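Local structure of Ras GTPase-activating-like protein IQGAP2 (Homo sapiens, 5CJP) at residues 11-23 with 334-346. The protein is a scaffold protein whose GAP-related domain, despite its resemblance to Ras GTPase-activating proteins, probably binds GTP-loaded Rho-family GTPases without speeding GTP hydrolysis. Residues are numbered along the deposited sequence; the frame is centred on the assembly and turned at random.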
ATOM      1  N   LEU E  11     -24.093  -4.494  -8.124  1.00 62.74           N
ATOM      2  CA  LEU E  11     -22.874  -3.925  -8.678  1.00 60.94           C
ATOM      3  C   LEU E  11     -23.029  -2.405  -8.736  1.00 60.47           C
ATOM      4  O   LEU E  11     -22.079  -1.654  -8.499  1.00 58.56           O
ATOM      5  CB  LEU E  11     -22.620  -4.467 -10.092  1.00 55.14           C
ATOM      6  CG  LEU E  11     -21.267  -4.017 -10.644  1.00 51.75           C
ATOM      7  CD1 LEU E  11     -20.201  -4.825  -9.970  1.00 48.58           C
ATOM      8  CD2 LEU E  11     -21.193  -4.191 -12.132  1.00 49.00           C
ATOM      9  N   GLU E  12     -24.242  -1.974  -9.057  1.00 61.70           N
ATOM     10  CA  GLU E  12     -24.549  -0.558  -9.156  1.00 64.73           C
ATOM     11  C   GLU E  12     -24.614   0.125  -7.791  1.00 59.07           C
ATOM     12  O   GLU E  12     -24.376   1.325  -7.677  1.00 54.52           O
ATOM     13  CB  GLU E  12     -25.861  -0.369  -9.925  1.00 76.27           C
ATOM     14  CG  GLU E  12     -25.722  -0.654 -11.423  1.00 93.56           C
ATOM     15  CD  GLU E  12     -27.042  -0.598 -12.164  1.00102.01           C
ATOM     16  OE1 GLU E  12     -27.946  -1.386 -11.817  1.00106.81           O
ATOM     17  OE2 GLU E  12     -27.176   0.225 -13.093  1.00105.65           O
ATOM     18  N   THR E  13     -24.920  -0.640  -6.751  1.00 55.12           N
ATOM     19  CA  THR E  13     -24.982  -0.079  -5.419  1.00 53.67           C
ATOM     20  C   THR E  13     -23.539   0.049  -4.918  1.00 50.71           C
ATOM     21  O   THR E  13     -23.221   0.931  -4.111  1.00 46.83           O
ATOM     22  CB  THR E  13     -25.838  -0.978  -4.485  1.00 55.95           C
ATOM     23  OG1 THR E  13     -27.156  -1.106  -5.040  1.00 58.16           O
ATOM     24  CG2 THR E  13     -25.962  -0.375  -3.090  1.00 55.85           C
ATOM     25  N   TYR E  14     -22.660  -0.812  -5.422  1.00 49.40           N
ATOM     26  CA  TYR E  14     -21.249  -0.764  -5.032  1.00 49.12           C
ATOM     27  C   TYR E  14     -20.542   0.383  -5.736  1.00 45.01           C
ATOM     28  O   TYR E  14     -19.715   1.067  -5.130  1.00 42.33           O
ATOM     29  CB  TYR E  14     -20.546  -2.082  -5.364  1.00 57.35           C
ATOM     30  CG  TYR E  14     -20.482  -3.040  -4.199  1.00 65.74           C
ATOM     31  CD1 TYR E  14     -19.546  -2.863  -3.188  1.00 70.92           C
ATOM     32  CD2 TYR E  14     -21.389  -4.097  -4.085  1.00 69.85           C
ATOM     33  CE1 TYR E  14     -19.508  -3.707  -2.085  1.00 75.73           C
ATOM     34  CE2 TYR E  14     -21.367  -4.953  -2.986  1.00 74.02           C
ATOM     35  CZ  TYR E  14     -20.425  -4.754  -1.982  1.00 77.73           C
ATOM     36  OH  TYR E  14     -20.402  -5.576  -0.863  1.00 80.59           O
ATOM     37  N   GLN E  15     -20.869   0.595  -7.009  1.00 42.26           N
ATOM     38  CA  GLN E  15     -20.267   1.679  -7.783  1.00 43.07           C
ATOM     39  C   GLN E  15     -20.647   3.021  -7.151  1.00 42.25           C
ATOM     40  O   GLN E  15     -19.841   3.954  -7.104  1.00 40.29           O
ATOM     41  CB  GLN E  15     -20.755   1.631  -9.237  1.00 43.55           C
ATOM     42  CG  GLN E  15     -20.502   0.309  -9.949  1.00 43.38           C
ATOM     43  CD  GLN E  15     -21.063   0.294 -11.369  1.00 45.68           C
ATOM     44  OE1 GLN E  15     -22.224   0.636 -11.589  1.00 45.55           O
ATOM     45  NE2 GLN E  15     -20.238  -0.105 -12.334  1.00 45.03           N
ATOM     46  N   GLN E  16     -21.886   3.109  -6.673  1.00 43.35           N
ATOM     47  CA  GLN E  16     -22.367   4.316  -6.013  1.00 45.23           C
ATOM     48  C   GLN E  16     -21.548   4.547  -4.742  1.00 43.07           C
ATOM     49  O   GLN E  16     -21.167   5.681  -4.438  1.00 42.34           O
ATOM     50  CB  GLN E  16     -23.854   4.185  -5.649  1.00 51.12           C
ATOM     51  CG  GLN E  16     -24.837   4.580  -6.751  1.00 58.98           C
ATOM     52  CD  GLN E  16     -24.822   6.072  -7.056  1.00 65.14           C
ATOM     53  OE1 GLN E  16     -25.093   6.908  -6.185  1.00 68.22           O
ATOM     54  NE2 GLN E  16     -24.507   6.416  -8.300  1.00 69.09           N
ATOM     55  N   LEU E  17     -21.276   3.472  -4.003  1.00 40.39           N
ATOM     56  CA  LEU E  17     -20.491   3.582  -2.770  1.00 40.11           C
ATOM     57  C   LEU E  17     -19.097   4.092  -3.092  1.00 39.69           C
ATOM     58  O   LEU E  17     -18.567   4.983  -2.426  1.00 40.65           O
ATOM     59  CB  LEU E  17     -20.381   2.223  -2.056  1.00 39.85           C
ATOM     60  CG  LEU E  17     -19.504   2.148  -0.793  1.00 38.84           C
ATOM     61  CD1 LEU E  17     -20.147   2.951   0.338  1.00 38.23           C
ATOM     62  CD2 LEU E  17     -19.328   0.682  -0.373  1.00 34.96           C
ATOM     63  N   PHE E  18     -18.498   3.552  -4.135  1.00 39.78           N
ATOM     64  CA  PHE E  18     -17.163   3.989  -4.474  1.00 40.17           C
ATOM     65  C   PHE E  18     -17.144   5.432  -4.945  1.00 36.06           C
ATOM     66  O   PHE E  18     -16.240   6.188  -4.626  1.00 34.05           O
ATOM     67  CB  PHE E  18     -16.580   3.040  -5.513  1.00 46.59           C
ATOM     68  CG  PHE E  18     -16.360   1.658  -4.987  1.00 53.12           C
ATOM     69  CD1 PHE E  18     -16.737   1.323  -3.689  1.00 56.19           C
ATOM     70  CD2 PHE E  18     -15.740   0.700  -5.769  1.00 57.31           C
ATOM     71  CE1 PHE E  18     -16.495   0.060  -3.175  1.00 58.56           C
ATOM     72  CE2 PHE E  18     -15.492  -0.571  -5.262  1.00 60.74           C
ATOM     73  CZ  PHE E  18     -15.869  -0.893  -3.964  1.00 60.21           C
ATOM     74  N   TYR E  19     -18.163   5.809  -5.699  1.00 35.39           N
ATOM     75  CA  TYR E  19     -18.278   7.166  -6.212  1.00 33.31           C
ATOM     76  C   TYR E  19     -18.409   8.192  -5.072  1.00 31.26           C
ATOM     77  O   TYR E  19     -17.679   9.163  -5.018  1.00 28.71           O
ATOM     78  CB  TYR E  19     -19.497   7.248  -7.132  1.00 34.17           C
ATOM     79  CG  TYR E  19     -19.815   8.657  -7.562  1.00 35.49           C
ATOM     80  CD1 TYR E  19     -18.897   9.398  -8.300  1.00 35.51           C
ATOM     81  CD2 TYR E  19     -21.029   9.258  -7.219  1.00 36.30           C
ATOM     82  CE1 TYR E  19     -19.175  10.705  -8.691  1.00 39.45           C
ATOM     83  CE2 TYR E  19     -21.325  10.567  -7.608  1.00 38.31           C
ATOM     84  CZ  TYR E  19     -20.396  11.288  -8.342  1.00 41.31           C
ATOM     85  OH  TYR E  19     -20.670  12.592  -8.720  1.00 45.26           O
ATOM     86  N   LEU E  20     -19.352   7.975  -4.171  1.00 30.19           N
ATOM     87  CA  LEU E  20     -19.540   8.880  -3.059  1.00 32.72           C
ATOM     88  C   LEU E  20     -18.312   8.936  -2.156  1.00 36.23           C
ATOM     89  O   LEU E  20     -17.931  10.005  -1.683  1.00 35.45           O
ATOM     90  CB  LEU E  20     -20.769   8.464  -2.256  1.00 32.00           C
ATOM     91  CG  LEU E  20     -22.079   8.593  -3.054  1.00 30.50           C
ATOM     92  CD1 LEU E  20     -23.267   8.228  -2.179  1.00 28.71           C
ATOM     93  CD2 LEU E  20     -22.209  10.029  -3.571  1.00 32.56           C
ATOM     94  N   LEU E  21     -17.677   7.794  -1.916  1.00 40.91           N
ATOM     95  CA  LEU E  21     -16.487   7.786  -1.074  1.00 43.86           C
ATOM     96  C   LEU E  21     -15.411   8.758  -1.547  1.00 45.13           C
ATOM     97  O   LEU E  21     -14.781   9.423  -0.729  1.00 46.89           O
ATOM     98  CB  LEU E  21     -15.879   6.394  -1.015  1.00 43.92           C
ATOM     99  CG  LEU E  21     -16.300   5.535   0.166  1.00 44.34           C
ATOM    100  CD1 LEU E  21     -15.671   4.162   0.020  1.00 42.29           C
ATOM    101  CD2 LEU E  21     -15.862   6.195   1.455  1.00 42.32           C
ATOM    102  N   GLN E  22     -15.205   8.832  -2.861  1.00 43.07           N
ATOM    103  CA  GLN E  22     -14.186   9.699  -3.459  1.00 43.57           C
ATOM    104  C   GLN E  22     -14.668  11.078  -3.894  1.00 44.00           C
ATOM    105  O   GLN E  22     -13.891  12.036  -3.946  1.00 42.94           O
ATOM    106  CB  GLN E  22     -13.592   9.021  -4.707  1.00 43.00           C
ATOM    107  CG  GLN E  22     -12.922   7.675  -4.435  1.00 45.05           C
ATOM    108  CD  GLN E  22     -12.706   6.861  -5.696  1.00 45.33           C
ATOM    109  OE1 GLN E  22     -11.860   7.196  -6.545  1.00 45.33           O
ATOM    110  NE2 GLN E  22     -13.477   5.790  -5.835  1.00 41.39           N
ATOM    111  N   THR E  23     -15.951  11.179  -4.196  1.00 42.29           N
ATOM    112  CA  THR E  23     -16.492  12.406  -4.744  1.00 43.69           C
ATOM    113  C   THR E  23     -17.406  13.205  -3.841  1.00 41.58           C
ATOM    114  O   THR E  23     -17.536  14.426  -4.019  1.00 39.88           O
ATOM    115  CB  THR E  23     -17.233  12.062  -6.067  1.00 43.43           C
ATOM    116  OG1 THR E  23     -16.296  11.484  -6.977  1.00 48.71           O
ATOM    117  CG2 THR E  23     -17.820  13.267  -6.713  1.00 48.65           C
ATOM    118  N   LYS E 334     -13.572  21.880 -11.642  1.00 58.85           N
ATOM    119  CA  LYS E 334     -13.030  21.097 -12.749  1.00 62.15           C
ATOM    120  C   LYS E 334     -13.701  19.724 -12.809  1.00 63.09           C
ATOM    121  O   LYS E 334     -14.382  19.323 -11.869  1.00 61.51           O
ATOM    122  CB  LYS E 334     -11.515  20.943 -12.595  1.00 65.44           C
ATOM    123  CG  LYS E 334     -10.728  22.205 -12.905  1.00 69.91           C
ATOM    124  CD  LYS E 334     -11.043  22.704 -14.303  1.00 74.32           C
ATOM    125  CE  LYS E 334     -10.212  23.925 -14.666  1.00 77.48           C
ATOM    126  NZ  LYS E 334      -8.749  23.630 -14.741  1.00 78.18           N
ATOM    127  N   PRO E 335     -13.525  18.990 -13.927  1.00 64.66           N
ATOM    128  CA  PRO E 335     -14.118  17.652 -14.102  1.00 65.28           C
ATOM    129  C   PRO E 335     -13.562  16.661 -13.087  1.00 64.39           C
ATOM    130  O   PRO E 335     -12.419  16.785 -12.637  1.00 65.97           O
ATOM    131  CB  PRO E 335     -13.715  17.264 -15.526  1.00 66.06           C
ATOM    132  CG  PRO E 335     -13.425  18.575 -16.196  1.00 66.30           C
ATOM    133  CD  PRO E 335     -12.747  19.372 -15.118  1.00 65.18           C
ATOM    134  N   VAL E 336     -14.353  15.664 -12.733  1.00 60.87           N
ATOM    135  CA  VAL E 336     -13.869  14.697 -11.770  1.00 57.89           C
ATOM    136  C   VAL E 336     -13.704  13.287 -12.337  1.00 53.98           C
ATOM    137  O   VAL E 336     -14.508  12.814 -13.144  1.00 54.29           O
ATOM    138  CB  VAL E 336     -14.770  14.681 -10.494  1.00 60.17           C
ATOM    139  CG1 VAL E 336     -16.198  15.030 -10.859  1.00 62.05           C
ATOM    140  CG2 VAL E 336     -14.719  13.309  -9.820  1.00 61.46           C
ATOM    141  N   ILE E 337     -12.630  12.643 -11.895  1.00 47.75           N
ATOM    142  CA  ILE E 337     -12.261  11.291 -12.275  1.00 42.93           C
ATOM    143  C   ILE E 337     -12.319  10.458 -10.982  1.00 40.66           C
ATOM    144  O   ILE E 337     -12.027  10.972  -9.904  1.00 38.28           O
ATOM    145  CB  ILE E 337     -10.814  11.266 -12.812  1.00 43.94           C
ATOM    146  CG1 ILE E 337     -10.773  11.732 -14.259  1.00 45.02           C
ATOM    147  CG2 ILE E 337     -10.240   9.901 -12.700  1.00 44.82           C
ATOM    148  CD1 ILE E 337     -11.166  13.151 -14.403  1.00 72.65           C
ATOM    149  N   TYR E 338     -12.704   9.190 -11.070  1.00 37.21           N
ATOM    150  CA  TYR E 338     -12.738   8.360  -9.877  1.00 36.97           C
ATOM    151  C   TYR E 338     -12.582   6.864 -10.163  1.00 38.52           C
ATOM    152  O   TYR E 338     -12.657   6.406 -11.296  1.00 41.68           O
ATOM    153  CB  TYR E 338     -14.016   8.622  -9.079  1.00 31.52           C
ATOM    154  CG  TYR E 338     -15.287   8.117  -9.732  1.00 30.64           C
ATOM    155  CD1 TYR E 338     -15.923   6.954  -9.272  1.00 27.18           C
ATOM    156  CD2 TYR E 338     -15.876   8.816 -10.798  1.00 28.41           C
ATOM    157  CE1 TYR E 338     -17.107   6.510  -9.861  1.00 25.28           C
ATOM    158  CE2 TYR E 338     -17.054   8.379 -11.383  1.00 21.86           C
ATOM    159  CZ  TYR E 338     -17.663   7.234 -10.915  1.00 25.26           C
ATOM    160  OH  TYR E 338     -18.838   6.810 -11.500  1.00 30.72           O
ATOM    161  N   ILE E 339     -12.391   6.106  -9.102  1.00 37.28           N
ATOM    162  CA  ILE E 339     -12.176   4.680  -9.187  1.00 35.96           C
ATOM    163  C   ILE E 339     -13.432   3.882  -8.861  1.00 39.10           C
ATOM    164  O   ILE E 339     -13.997   4.021  -7.775  1.00 40.60           O
ATOM    165  CB  ILE E 339     -11.058   4.313  -8.204  1.00 33.76           C
ATOM    166  CG1 ILE E 339      -9.737   4.911  -8.716  1.00 32.33           C
ATOM    167  CG2 ILE E 339     -11.042   2.828  -7.936  1.00 35.34           C
ATOM    168  CD1 ILE E 339      -9.342   4.431 -10.067  1.00 72.65           C
ATOM    169  N   SER E 340     -13.862   3.022  -9.776  1.00 39.39           N
ATOM    170  CA  SER E 340     -15.070   2.236  -9.529  1.00 39.34           C
ATOM    171  C   SER E 340     -14.900   0.739  -9.881  1.00 41.83           C
ATOM    172  O   SER E 340     -13.806   0.276 -10.214  1.00 41.89           O
ATOM    173  CB  SER E 340     -16.228   2.861 -10.339  1.00 35.65           C
ATOM    174  OG  SER E 340     -17.506   2.363  -9.939  1.00 34.34           O
ATOM    175  N   ILE E 341     -15.995  -0.004  -9.798  1.00 44.58           N
ATOM    176  CA  ILE E 341     -16.018  -1.421 -10.131  1.00 48.77           C
ATOM    177  C   ILE E 341     -16.807  -1.534 -11.430  1.00 50.16           C
ATOM    178  O   ILE E 341     -17.626  -0.669 -11.731  1.00 50.45           O
ATOM    179  CB  ILE E 341     -16.765  -2.228  -9.078  1.00 51.17           C
ATOM    180  CG1 ILE E 341     -15.921  -2.405  -7.839  1.00 53.01           C
ATOM    181  CG2 ILE E 341     -17.086  -3.607  -9.592  1.00 54.99           C
ATOM    182  CD1 ILE E 341     -16.726  -3.064  -6.769  1.00 72.65           C
ATOM    183  N   GLU E 342     -16.559  -2.594 -12.195  1.00 51.19           N
ATOM    184  CA  GLU E 342     -17.263  -2.828 -13.453  1.00 51.89           C
ATOM    185  C   GLU E 342     -17.210  -4.306 -13.832  1.00 52.90           C
ATOM    186  O   GLU E 342     -16.207  -4.979 -13.605  1.00 51.31           O
ATOM    187  CB  GLU E 342     -16.661  -1.987 -14.582  1.00 51.48           C
ATOM    188  CG  GLU E 342     -17.518  -1.990 -15.843  1.00 55.23           C
ATOM    189  CD  GLU E 342     -18.926  -1.423 -15.605  1.00 57.38           C
ATOM    190  OE1 GLU E 342     -19.058  -0.175 -15.567  1.00 57.77           O
ATOM    191  OE2 GLU E 342     -19.893  -2.219 -15.441  1.00 54.06           O
ATOM    192  N   GLU E 343     -18.295  -4.823 -14.390  1.00 56.66           N
ATOM    193  CA  GLU E 343     -18.320  -6.223 -14.780  1.00 61.84           C
ATOM    194  C   GLU E 343     -18.191  -6.275 -16.290  1.00 64.07           C
ATOM    195  O   GLU E 343     -18.703  -5.402 -16.984  1.00 61.30           O
ATOM    196  CB  GLU E 343     -19.617  -6.888 -14.309  1.00 64.29           C
ATOM    197  CG  GLU E 343     -19.634  -8.401 -14.486  1.00 70.52           C
ATOM    198  CD  GLU E 343     -20.890  -9.056 -13.934  1.00 73.75           C
ATOM    199  OE1 GLU E 343     -21.070  -9.061 -12.696  1.00 73.41           O
ATOM    200  OE2 GLU E 343     -21.699  -9.567 -14.742  1.00 75.89           O
ATOM    201  N   ILE E 344     -17.485  -7.279 -16.805  1.00 70.39           N
ATOM    202  CA  ILE E 344     -17.301  -7.389 -18.247  1.00 77.75           C
ATOM    203  C   ILE E 344     -18.387  -8.205 -18.913  1.00 85.64           C
ATOM    204  O   ILE E 344     -18.689  -9.319 -18.486  1.00 85.07           O
ATOM    205  CB  ILE E 344     -15.930  -7.987 -18.598  1.00 73.22           C
ATOM    206  CG1 ILE E 344     -15.338  -7.189 -19.751  1.00 71.83           C
ATOM    207  CG2 ILE E 344     -16.044  -9.429 -18.993  1.00 72.84           C
ATOM    208  CD1 ILE E 344     -15.173  -5.760 -19.409  1.00 72.65           C
ATOM    209  N   ILE E 345     -18.960  -7.644 -19.973  1.00 97.80           N
ATOM    210  CA  ILE E 345     -20.030  -8.289 -20.727  1.00109.07           C
ATOM    211  C   ILE E 345     -19.652  -9.684 -21.229  1.00114.86           C
ATOM    212  O   ILE E 345     -20.437 -10.627 -21.121  1.00120.55           O
ATOM    213  CB  ILE E 345     -20.452  -7.424 -21.947  1.00109.21           C
ATOM    214  CG1 ILE E 345     -20.926  -6.041 -21.479  1.00110.06           C
ATOM    215  CG2 ILE E 345     -21.536  -8.136 -22.741  1.00110.43           C
ATOM    216  CD1 ILE E 345     -19.803  -5.086 -21.053  1.00 72.65           C
ATOM    217  N   SER E 346     -18.444  -9.802 -21.773  1.00117.36           N
ATOM    218  CA  SER E 346     -17.946 -11.066 -22.308  1.00116.22           C
ATOM    219  C   SER E 346     -18.728 -11.426 -23.567  1.00115.98           C
ATOM    220  O   SER E 346     -19.664 -12.226 -23.532  1.00119.60           O
ATOM    221  CB  SER E 346     -18.070 -12.188 -21.269  1.00114.26           C
ATOM    222  OG  SER E 346     -17.436 -13.375 -21.721  1.00107.03           O
TER
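The side-chain amide of Gln22 grips both backbone polar atoms of Ile339 at once, as a neighbouring strand would: Ile339 N donates to Gln22 OE1 at 2.8 Å, and Gln22 NE2 donates to Ile339 O at 2.7 Å. That acceptor lies close to the amide plane and is met on a lone pair, while a further bond from Gln22 NE2 to Phe18 O (3.0 Å), the donor above the carbonyl plane, ties the amide back to its own helix. Gln15 repeats half of this pattern, its NE2 bonding to Ile341 O at 2.7 Å in an almost straight line (N-H...O 174°). Segment 11-23 of helix 7-23 runs antiparallel to strand 337-343, the axes approaching to 7.2 Å at 172°; the strand pairs in an antiparallel ladder with a strand of the second subunit, so the sheet runs on across the interface with this helix over it. Beside Gln22, the Tyr19 ring turns its edge to Tyr338 in an edge-to-face pair, with Tyr19 CD1 3.5 Å above the centre of the Tyr338 ring; chi1 of 70°, with CG between the backbone N and the carbonyl carbon, swings the Tyr338 ring to the helix side. Nearer the other end of the strand, Leu11 CD1 meets Ile341 CG2 at 3.4 Å, and Leu11 CD2 packs on Glu343 CB at 3.8 Å.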